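Local coordinates for protein probable tRNA pseudouridine synthase D (PDB 1Z2Z) that probably converts uridine 13 of transfer RNAs to pseudouridine, as a member of the TruD family of pseudouridine synthases, at residues A[183-186]-A[187-191]; A[196-199]-A[200-204]; A[280-283]-A[284-288]; A[364-368]-A[369-373]. All coordinates share one frame; numbering follows the deposited sequence.

Contact 1 of 4, residues A[183-186]-A[187-191]; sequences HLVG and KAIVE
Val185 and Ile189 stand one turn apart on helix 182-191, so the contact between 183-186 and 187-191 is a local i to i+4 packing within one short helix. Their branches meet at the ends: Val185 CG1 comes to 4.1 Å from Ile189 CD1, the two side chains crossing obliquely. On Ile189, CG1 lies anti to the carbonyl carbon (chi1 -51°), which turns that branch back along the helix, and CG1 passes 3.1 Å from Val185 O. The same carbonyl accepts a nearly straight bond from Ile189 N, with Ile189 N to Val185 O at 3.2 Å and 166°. Two neighbouring bonds are weak: Lys187 N to His183 O at 3.1 Å and Val190 N to Gly186 O at 3.4 Å. Gly186, which keeps ordinary helical angles, is buried, and Val190 CG2 rests 3.2 Å from Gly186 O. Lys187 suits the exposed side, because its extended chain carries the ammonium group away from the preceding turn while CB stays near His183 O. Ala188 is small enough for a helix partner to come close, and with Val185 and Ile189 it touches Ala197 of helix 194-202. At the helix start the buried His183 ring meets that of Phe175 nearly at right angles, and Val185 also touches Phe269 of helix 263-287. Branched and small apolar residues on the inner side, with lysine and glutamate outside, are the pattern of an amphipathic helix packed against its successor in the chain.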
# COMPACT_ATOMS: atom_id res chain seq x y z
N HIS A 183 11.65 -1.02 6.19
CA HIS A 183 11.54 -1.07 7.64
C HIS A 183 12.78 -1.68 8.28
O HIS A 183 13.16 -1.31 9.40
CB HIS A 183 10.30 -1.87 8.07
CG HIS A 183 10.36 -3.34 7.74
ND1 HIS A 183 10.67 -4.30 8.68
CD2 HIS A 183 10.10 -4.01 6.59
CE1 HIS A 183 10.59 -5.50 8.13
NE2 HIS A 183 10.24 -5.35 6.86
N LEU A 184 13.40 -2.61 7.58
CA LEU A 184 14.60 -3.26 8.11
C LEU A 184 15.76 -2.28 8.09
O LEU A 184 16.67 -2.38 8.91
CB LEU A 184 14.94 -4.49 7.26
CG LEU A 184 13.88 -5.60 7.24
CD1 LEU A 184 14.26 -6.63 6.19
CD2 LEU A 184 13.77 -6.23 8.61
N VAL A 185 15.73 -1.34 7.16
CA VAL A 185 16.79 -0.35 7.05
C VAL A 185 16.54 0.82 7.99
O VAL A 185 17.46 1.33 8.63
CB VAL A 185 16.91 0.15 5.60
CG1 VAL A 185 18.01 1.19 5.48
CG2 VAL A 185 17.19 -1.02 4.68
N GLY A 186 15.27 1.22 8.09
CA GLY A 186 14.90 2.32 8.95
C GLY A 186 15.15 1.99 10.41
O GLY A 186 15.31 2.88 11.25
N LYS A 187 15.18 0.70 10.72
CA LYS A 187 15.40 0.27 12.09
C LYS A 187 16.87 0.38 12.48
O LYS A 187 17.19 0.71 13.62
CB LYS A 187 14.91 -1.16 12.29
CG LYS A 187 14.99 -1.65 13.73
CD LYS A 187 14.64 -3.12 13.85
CE LYS A 187 14.86 -3.62 15.27
NZ LYS A 187 14.73 -5.10 15.37
N ALA A 188 17.76 0.11 11.53
CA ALA A 188 19.19 0.18 11.80
C ALA A 188 19.64 1.63 11.96
O ALA A 188 20.44 1.96 12.84
CB ALA A 188 19.97 -0.49 10.69
N ILE A 189 19.12 2.51 11.10
CA ILE A 189 19.50 3.92 11.17
C ILE A 189 19.15 4.50 12.55
O ILE A 189 20.01 5.07 13.22
CB ILE A 189 18.81 4.73 10.05
CG1 ILE A 189 19.04 4.05 8.71
CG2 ILE A 189 19.41 6.12 9.96
CD1 ILE A 189 18.27 4.69 7.58
N VAL A 190 17.90 4.33 12.96
CA VAL A 190 17.43 4.81 14.27
C VAL A 190 18.36 4.37 15.40
O VAL A 190 18.78 5.18 16.24
CB VAL A 190 16.01 4.27 14.57
CG1 VAL A 190 15.65 4.51 16.03
CG2 VAL A 190 14.99 4.95 13.67
N GLU A 191 18.67 3.08 15.42
CA GLU A 191 19.55 2.50 16.44
C GLU A 191 20.95 3.08 16.33
O GLU A 191 21.74 2.99 17.28
CB GLU A 191 19.62 0.99 16.27
CG GLU A 191 18.28 0.28 16.34
CD GLU A 191 18.37 -1.19 15.99
OE1 GLU A 191 17.36 -1.90 16.15
OE2 GLU A 191 19.46 -1.63 15.55

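Contact 2 of 4, residues A[196-199]-A[200-204]; sequences KAAL and LYIAE
From Lys196 to Ile202 the backbone makes the last turns of helix 194-202, with Leu200 N bonded to Lys196 O at 2.7 Å and Ala203 N, where the chain leaves helical angles, still bonded to Leu199 O at 2.8 Å. Ala198 O accepts twice: Ile202 N approaches in the carbonyl plane at 2.9 Å, whereas Tyr201 N stands well above that plane at 3.3 Å. Around this oxygen the side chain of Ile202 folds back, CG1 lying anti to the carbonyl carbon (chi1 -62°), and its CD1 meets Ala198 CB at 4.1 Å. Two residues earlier, Leu200 likewise has CG anti to the carbonyl carbon, which sets it beside Lys196 O. Ala198 is buried, and its methyl also touches Tyr254 and Ser257; so compact a residue fits where a loop comes near. Tyr201 turns its ring outward from the preceding turn (chi1 -171°) and meets Phe269 edge-to-face. Lys196 runs its chain away from the turn that follows, as suits an exposed residue. Past the helix, Glu204 has a positive phi. The carbonyls at this end are gripped from outside: Arg179 bonds to Tyr201 O and Glu204 O, and Tyr233 OH bonds to Ile202 O. A cationic guanidinium at the C-terminal end of a helix would probably offset the partial negative charge of the last carbonyls.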
# COMPACT_ATOMS: atom_id res chain seq x y z
N LYS A 196 24.80 -1.75 8.91
CA LYS A 196 23.74 -2.70 8.60
C LYS A 196 22.66 -2.09 7.72
O LYS A 196 22.18 -2.73 6.78
CB LYS A 196 23.12 -3.23 9.90
CG LYS A 196 24.12 -3.94 10.83
CD LYS A 196 24.79 -5.12 10.12
CE LYS A 196 25.90 -5.74 10.96
NZ LYS A 196 26.56 -6.87 10.25
N ALA A 197 22.28 -0.85 8.01
CA ALA A 197 21.25 -0.16 7.23
C ALA A 197 21.66 -0.05 5.76
O ALA A 197 20.82 -0.12 4.86
CB ALA A 197 20.98 1.22 7.80
N ALA A 198 22.96 0.14 5.53
CA ALA A 198 23.46 0.27 4.17
C ALA A 198 23.57 -1.10 3.52
O ALA A 198 23.23 -1.27 2.35
CB ALA A 198 24.81 0.95 4.17
N LEU A 199 24.05 -2.08 4.28
CA LEU A 199 24.20 -3.43 3.75
C LEU A 199 22.86 -4.10 3.47
O LEU A 199 22.71 -4.81 2.48
CB LEU A 199 25.00 -4.29 4.73
CG LEU A 199 26.47 -4.57 4.38
CD1 LEU A 199 27.22 -3.27 4.09
CD2 LEU A 199 27.11 -5.31 5.54
N LEU A 200 21.87 -3.86 4.33
CA LEU A 200 20.55 -4.44 4.14
C LEU A 200 19.91 -4.00 2.83
O LEU A 200 19.03 -4.68 2.31
CB LEU A 200 19.63 -4.04 5.30
CG LEU A 200 19.88 -4.67 6.68
CD1 LEU A 200 19.01 -3.99 7.72
CD2 LEU A 200 19.58 -6.16 6.62
N TYR A 201 20.35 -2.86 2.31
CA TYR A 201 19.80 -2.32 1.06
C TYR A 201 20.71 -2.68 -0.12
O TYR A 201 20.24 -3.06 -1.18
CB TYR A 201 19.67 -0.79 1.16
CG TYR A 201 18.91 -0.16 0.01
CD1 TYR A 201 17.52 -0.16 -0.03
CD2 TYR A 201 19.59 0.40 -1.07
CE1 TYR A 201 16.82 0.37 -1.11
CE2 TYR A 201 18.91 0.93 -2.16
CZ TYR A 201 17.52 0.91 -2.17
OH TYR A 201 16.85 1.39 -3.27
N ILE A 202 22.01 -2.55 0.09
CA ILE A 202 22.96 -2.87 -0.96
C ILE A 202 22.90 -4.37 -1.28
O ILE A 202 22.78 -4.75 -2.45
CB ILE A 202 24.38 -2.50 -0.52
CG1 ILE A 202 24.45 -0.98 -0.27
CG2 ILE A 202 25.38 -2.96 -1.57
CD1 ILE A 202 25.70 -0.52 0.45
N ALA A 203 22.98 -5.19 -0.24
CA ALA A 203 22.93 -6.65 -0.35
C ALA A 203 21.61 -7.18 0.21
O ALA A 203 20.55 -6.60 -0.02
CB ALA A 203 24.11 -7.26 0.40
N GLU A 204 21.66 -8.30 0.94
CA GLU A 204 20.46 -8.89 1.53
C GLU A 204 19.47 -9.40 0.48
O GLU A 204 18.53 -8.71 0.11
CB GLU A 204 19.73 -7.89 2.42
CG GLU A 204 18.47 -8.47 3.05
CD GLU A 204 18.72 -9.07 4.42
OE1 GLU A 204 19.80 -9.68 4.63
OE2 GLU A 204 17.83 -8.93 5.28

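Contact 3 of 4, residues A[280-283]-A[284-288]; sequences IILC and RRIEA
Ile280 and Arg284 are brought side by side by their torsions: CG2 of Ile280 lies anti to its own backbone nitrogen, while the arginine chain bends twice beyond CG (chi2 64°, chi3 77°) and runs alongside the isoleucine. Arg284 NH2 thereby lies 3.4 Å from Ile280 CG2. The bent chain also sends NH1 the other way, to Glu287 OE1, in a weak salt bridge of 3.5 Å across i to i+3, and NH2 forms a salt bridge with Glu363, the stronger polar partner. A long, flexible cation serves here because the guanidinium can pack against a methyl group while its nitrogens reach two carboxylates. All this belongs to the C-terminal turns of helix 263-287, the longest of the chain. Its backbone here bonds Arg284 N to Ile280 O at 2.9 Å and 169°, and Arg285 N to Ile281 O at 3.0 Å. On another side of the helix Leu282 CD2 meets Ile286 CD1 at 3.7 Å, Ile286 carrying its CG1 back beside Leu282 O. Leucine suits its position, buried and also touching Val388; Ile286 supplies the other apolar side. Cys283, likewise buried, touches Phe169, and its carbonyl oxygen receives Glu287 N at 2.7 Å. Arg285 takes the contrasting shape, extended from CG to NE, and its guanidinium leaves the helix altogether: NH1 forms a salt bridge with Asp299, and NH2 bonds to Pro291 O. Ile280 and Ile281 both touch Val360 on helix 352-363, and Arg284 touches Ile356 on the same helix.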
# COMPACT_ATOMS: atom_id res chain seq x y z
N ILE A 280 2.17 -3.06 14.50
CA ILE A 280 2.18 -3.71 15.80
C ILE A 280 1.12 -3.07 16.67
O ILE A 280 0.21 -3.74 17.16
CB ILE A 280 3.54 -3.55 16.46
CG1 ILE A 280 4.63 -4.00 15.48
CG2 ILE A 280 3.61 -4.36 17.72
CD1 ILE A 280 6.01 -3.87 16.03
N ILE A 281 1.23 -1.75 16.84
CA ILE A 281 0.30 -0.98 17.66
C ILE A 281 -1.16 -1.25 17.32
O ILE A 281 -1.97 -1.48 18.22
CB ILE A 281 0.56 0.54 17.52
CG1 ILE A 281 1.87 0.90 18.22
CG2 ILE A 281 -0.62 1.33 18.09
CD1 ILE A 281 2.37 2.30 17.93
N LEU A 282 -1.48 -1.22 16.04
CA LEU A 282 -2.84 -1.46 15.60
C LEU A 282 -3.36 -2.82 16.03
O LEU A 282 -4.56 -3.00 16.27
CB LEU A 282 -2.92 -1.35 14.08
CG LEU A 282 -4.21 -0.71 13.58
CD1 LEU A 282 -4.15 -0.61 12.06
CD2 LEU A 282 -5.43 -1.53 14.02
N CYS A 283 -2.44 -3.79 16.12
CA CYS A 283 -2.76 -5.16 16.52
C CYS A 283 -2.99 -5.24 18.01
O CYS A 283 -4.05 -5.68 18.47
CB CYS A 283 -1.59 -6.09 16.17
SG CYS A 283 -1.32 -6.36 14.41
N ARG A 284 -1.98 -4.82 18.76
CA ARG A 284 -2.04 -4.81 20.21
C ARG A 284 -3.37 -4.19 20.62
O ARG A 284 -4.04 -4.68 21.53
CB ARG A 284 -0.87 -4.00 20.76
CG ARG A 284 -0.28 -4.57 22.03
CD ARG A 284 0.33 -5.94 21.79
NE ARG A 284 1.63 -5.89 21.12
CZ ARG A 284 2.25 -6.95 20.62
NH1 ARG A 284 1.69 -8.15 20.72
NH2 ARG A 284 3.44 -6.83 20.03
N ARG A 285 -3.77 -3.12 19.95
CA ARG A 285 -5.02 -2.47 20.28
C ARG A 285 -6.22 -3.35 19.93
O ARG A 285 -7.25 -3.30 20.59
CB ARG A 285 -5.14 -1.12 19.58
CG ARG A 285 -6.39 -0.34 19.95
CD ARG A 285 -6.17 1.13 19.69
NE ARG A 285 -7.31 1.96 20.07
CZ ARG A 285 -8.53 1.82 19.56
NH1 ARG A 285 -9.50 2.63 19.97
NH2 ARG A 285 -8.77 0.89 18.66
N ILE A 286 -6.08 -4.14 18.87
CA ILE A 286 -7.16 -5.04 18.46
C ILE A 286 -7.20 -6.19 19.47
O ILE A 286 -8.25 -6.80 19.68
CB ILE A 286 -6.92 -5.63 17.04
CG1 ILE A 286 -7.04 -4.52 15.99
CG2 ILE A 286 -7.95 -6.73 16.75
CD1 ILE A 286 -6.68 -4.94 14.57
N GLU A 287 -6.06 -6.48 20.08
CA GLU A 287 -6.02 -7.53 21.08
C GLU A 287 -6.60 -7.03 22.38
O GLU A 287 -7.33 -7.74 23.06
CB GLU A 287 -4.58 -8.00 21.32
CG GLU A 287 -3.96 -8.71 20.15
CD GLU A 287 -2.56 -9.17 20.46
OE1 GLU A 287 -1.77 -8.34 20.97
OE2 GLU A 287 -2.25 -10.34 20.19
N ALA A 288 -6.28 -5.79 22.73
CA ALA A 288 -6.78 -5.20 23.96
C ALA A 288 -8.31 -5.19 24.00
O ALA A 288 -8.90 -4.96 25.06
CB ALA A 288 -6.25 -3.78 24.12

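Contact 4 of 4, residues A[364-368]-A[369-373]; sequences LGVSL and EGFNI
Val366 and Phe371 meet in a local turn contact near the surface, in the loop that follows helix 352-363, where a short 3-10 segment turns the chain. Val366 CG1 comes to the edge of the Phe371 ring, 4.1 Å from CE1 and near the ring plane. Two i to i+3 bonds make the turn: Gly370 N to Ser367 O at 2.7 Å, and Phe371 N to Leu368 O at 3.2 Å. In both, the donor stands well above the carbonyl plane, as is common in the tight winding of a 3-10 turn. Ser367 holds OG between its backbone nitrogen and carbonyl carbon (chi1 57°), and OG lies 3.6 Å from Gly370 CA, where there is no side chain. Gly365 suits its own place, with positive phi in the Schellman motif that ends helix 352-363. Glu369, exposed, turns its carboxylate to the outside, while Leu368 lies against Phe348. The buried Phe371 ring reaches Pro342 and Gln274, and Val366 touches Tyr273; these glutamine and tyrosine residues sit on helix 263-287, against which the turn is laid before the chain runs on to strand 389-391.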
# COMPACT_ATOMS: atom_id res chain seq x y z
N LEU A 364 9.70 -2.90 22.13
CA LEU A 364 10.49 -2.71 20.92
C LEU A 364 11.75 -1.91 21.21
O LEU A 364 12.62 -1.76 20.35
CB LEU A 364 9.64 -2.00 19.86
CG LEU A 364 9.46 -2.74 18.53
CD1 LEU A 364 9.00 -4.17 18.76
CD2 LEU A 364 8.45 -1.97 17.69
N GLY A 365 11.86 -1.41 22.44
CA GLY A 365 13.03 -0.64 22.83
C GLY A 365 13.20 0.60 21.96
O GLY A 365 14.32 1.06 21.75
N VAL A 366 12.08 1.12 21.47
CA VAL A 366 12.09 2.31 20.62
C VAL A 366 12.30 3.56 21.46
O VAL A 366 11.83 3.63 22.59
CB VAL A 366 10.76 2.48 19.88
CG1 VAL A 366 10.85 3.66 18.92
CG2 VAL A 366 10.40 1.20 19.16
N SER A 367 13.00 4.53 20.88
CA SER A 367 13.29 5.80 21.55
C SER A 367 12.91 7.00 20.67
O SER A 367 13.47 7.18 19.58
CB SER A 367 14.78 5.88 21.89
OG SER A 367 15.58 5.72 20.73
N LEU A 368 11.98 7.82 21.14
CA LEU A 368 11.54 9.00 20.39
C LEU A 368 12.72 9.92 20.04
O LEU A 368 12.75 10.53 18.97
CB LEU A 368 10.50 9.80 21.20
CG LEU A 368 9.15 9.16 21.54
CD1 LEU A 368 8.35 8.91 20.27
CD2 LEU A 368 9.36 7.85 22.31
N GLU A 369 13.69 9.99 20.95
CA GLU A 369 14.88 10.82 20.79
C GLU A 369 15.79 10.19 19.73
O GLU A 369 16.79 10.77 19.33
CB GLU A 369 15.63 10.89 22.12
CG GLU A 369 14.71 11.18 23.30
CD GLU A 369 15.27 10.66 24.62
OE1 GLU A 369 15.59 9.45 24.70
OE2 GLU A 369 15.36 11.46 25.58
N GLY A 370 15.41 8.99 19.30
CA GLY A 370 16.18 8.28 18.30
C GLY A 370 15.79 8.61 16.87
O GLY A 370 16.58 8.38 15.95
N PHE A 371 14.58 9.13 16.68
CA PHE A 371 14.09 9.49 15.35
C PHE A 371 14.70 10.78 14.82
O PHE A 371 14.09 11.47 14.01
CB PHE A 371 12.56 9.61 15.32
CG PHE A 371 11.86 8.31 15.02
CD1 PHE A 371 11.43 7.48 16.06
CD2 PHE A 371 11.63 7.92 13.71
CE1 PHE A 371 10.78 6.28 15.79
CE2 PHE A 371 10.98 6.72 13.43
CZ PHE A 371 10.56 5.90 14.47
N ASN A 372 15.89 11.09 15.30
CA ASN A 372 16.59 12.28 14.86
C ASN A 372 17.99 11.88 14.41
O ASN A 372 18.98 12.14 15.09
CB ASN A 372 16.66 13.31 15.99
CG ASN A 372 15.32 13.97 16.26
OD1 ASN A 372 14.37 13.31 16.70
ND2 ASN A 372 15.23 15.26 15.98
N ILE A 373 18.05 11.23 13.26
CA ILE A 373 19.32 10.78 12.71
C ILE A 373 20.37 11.90 12.75
O ILE A 373 20.21 12.92 12.09
CB ILE A 373 19.14 10.31 11.26
CG1 ILE A 373 18.14 9.15 11.20
CG2 ILE A 373 20.47 9.87 10.68
CD1 ILE A 373 16.71 9.52 11.57

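Contacts 1 and 2 lie on consecutive helices, their centres 10 Å apart, and join where Ala188 CB meets Ala197 CB at 3.5 Å. Contact 4 lies equally close to contact 1, with Ile189 CG2 3.5 Å from Ile373 CG1, so contact 1 stands between the other two, whose nearest atoms are about 9 Å apart. Contact 3 joins the group through contact 4, Ile280 CD1 touching Leu364 CD2 at 3.5 Å, although their centres are 20 Å apart. Contacts 2 and 3 are the most distant, about 30 Å between centres. Helix 263-287 links contacts 1, 2 and 4 to contact 3 by side-chain packing. All four lie away from the predicted nucleophile, Asp86.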